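Local coordinates for YjbQ family protein (PDB 1VE0) that is of unknown function but binds zinc ions as a member of the UPF0047 (YjbQ) family, at residues Ser55-Met58 and Lys59-Asn63. Numbering follows the deposited sequence.
Sequences SGLM and KDFLN
Phe61 reaches back along its helix to Leu57 one turn earlier. With CG anti to the carbonyl carbon (chi1 -64°), the ring swings toward the preceding turn: Leu57 O sits 3.2 Å above its plane, nearer the ring's margin than its centre, while Leu57 CG rests over the same face, 3.6 Å from Phe61 CZ. The two side chains cross obliquely. The same carbonyl takes the backbone bond from Phe61 N, 3.0 Å to Leu57 O. Beside the ring rather than over that face, Met58, a selenomethionine bent at chi2 and chi3, brings SE to 4.4 Å from Phe61 CE2, a looser apolar contact. Replacing Phe61 by an alanine is likely to strip Leu57 CG and the selenium of Met58 of their shared neighbour and to open a gap next to Ile115 and Leu117 of strand 113-118.

Gly56 O accepts from two amides, Asp60 N at 2.9 Å in a nearly straight bond and Lys59 N in a more bent one. Asp60 runs across Leu57 at about a right angle, its OD1 3.7 Å from Leu57 CD1, and its carboxylate accepts from the backbone N of Glu76 and His77 of the second subunit. Leu57 itself packs on His87 of that subunit, near a bound zinc ion. This is i to i+3 and i to i+4 packing within helix 55-68, one side laid on the three-stranded sheet and another on the subunit interface beside the zinc site.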
loop_
_atom_site.group_PDB
_atom_site.type_symbol
_atom_site.label_atom_id
_atom_site.label_comp_id
_atom_site.label_asym_id
_atom_site.label_seq_id
_atom_site.Cartn_x
_atom_site.Cartn_y
_atom_site.Cartn_z
ATOM N N SER A 55 -20.512 5.653 9.150
ATOM C CA SER A 55 -21.425 5.959 8.054
ATOM C C SER A 55 -21.004 7.078 7.097
ATOM O O SER A 55 -20.977 6.877 5.880
ATOM C CB SER A 55 -22.813 6.284 8.606
ATOM O OG SER A 55 -23.662 6.665 7.543
ATOM N N GLY A 56 -20.690 8.252 7.638
ATOM C CA GLY A 56 -20.299 9.367 6.793
ATOM C C GLY A 56 -19.004 9.113 6.044
ATOM O O GLY A 56 -18.890 9.378 4.843
ATOM N N LEU A 57 -18.027 8.576 6.769
ATOM C CA LEU A 57 -16.715 8.276 6.214
ATOM C C LEU A 57 -16.830 7.258 5.070
ATOM O O LEU A 57 -16.113 7.345 4.080
ATOM C CB LEU A 57 -15.827 7.752 7.344
ATOM C CG LEU A 57 -14.324 7.996 7.345
ATOM C CD1 LEU A 57 -14.008 9.472 7.126
ATOM C CD2 LEU A 57 -13.766 7.511 8.684
HETATM N N MSE A 58 -17.746 6.305 5.192
HETATM C CA MSE A 58 -17.917 5.311 4.141
HETATM C C MSE A 58 -18.298 6.008 2.835
HETATM O O MSE A 58 -18.014 5.504 1.751
HETATM C CB MSE A 58 -18.967 4.279 4.551
HETATM C CG MSE A 58 -18.481 3.322 5.628
HETATM SE SE MSE A 58 -16.989 2.205 4.996
HETATM C CE MSE A 58 -18.072 0.714 4.362
ATOM N N LYS A 59 -18.929 7.178 2.944
ATOM C CA LYS A 59 -19.293 7.957 1.766
ATOM C C LYS A 59 -18.078 8.796 1.335
ATOM O O LYS A 59 -17.754 8.877 0.151
ATOM C CB LYS A 59 -20.462 8.902 2.070
ATOM C CG LYS A 59 -21.810 8.241 2.312
ATOM C CD LYS A 59 -22.862 9.330 2.489
ATOM C CE LYS A 59 -24.264 8.782 2.677
ATOM N NZ LYS A 59 -24.485 8.241 4.041
ATOM N N ASP A 60 -17.423 9.427 2.310
ATOM C CA ASP A 60 -16.238 10.256 2.064
ATOM C C ASP A 60 -15.146 9.555 1.238
ATOM O O ASP A 60 -14.564 10.163 0.336
ATOM C CB ASP A 60 -15.618 10.704 3.397
ATOM C CG ASP A 60 -16.485 11.700 4.154
ATOM O OD1 ASP A 60 -16.342 11.784 5.400
ATOM O OD2 ASP A 60 -17.296 12.405 3.511
ATOM N N PHE A 61 -14.850 8.291 1.546
ATOM C CA PHE A 61 -13.805 7.586 0.802
ATOM C C PHE A 61 -14.114 7.609 -0.693
ATOM O O PHE A 61 -13.234 7.866 -1.514
ATOM C CB PHE A 61 -13.662 6.117 1.254
ATOM C CG PHE A 61 -13.217 5.949 2.678
ATOM C CD1 PHE A 61 -12.121 6.658 3.174
ATOM C CD2 PHE A 61 -13.914 5.104 3.540
ATOM C CE1 PHE A 61 -11.728 6.531 4.508
ATOM C CE2 PHE A 61 -13.530 4.972 4.873
ATOM C CZ PHE A 61 -12.432 5.690 5.360
ATOM N N LEU A 62 -15.373 7.336 -1.027
ATOM C CA LEU A 62 -15.828 7.303 -2.410
ATOM C C LEU A 62 -15.871 8.693 -3.032
ATOM O O LEU A 62 -15.374 8.895 -4.138
ATOM C CB LEU A 62 -17.211 6.654 -2.481
ATOM C CG LEU A 62 -17.237 5.262 -1.843
ATOM C CD1 LEU A 62 -18.659 4.723 -1.847
ATOM C CD2 LEU A 62 -16.293 4.345 -2.612
ATOM N N ASN A 63 -16.452 9.652 -2.322
ATOM C CA ASN A 63 -16.531 11.011 -2.843
ATOM C C ASN A 63 -15.168 11.663 -3.038
ATOM O O ASN A 63 -14.968 12.431 -3.982
ATOM C CB ASN A 63 -17.411 11.883 -1.941
ATOM C CG ASN A 63 -18.864 11.466 -1.987
ATOM O OD1 ASN A 63 -19.364 11.058 -3.039
ATOM N ND2 ASN A 63 -19.557 11.578 -0.856
#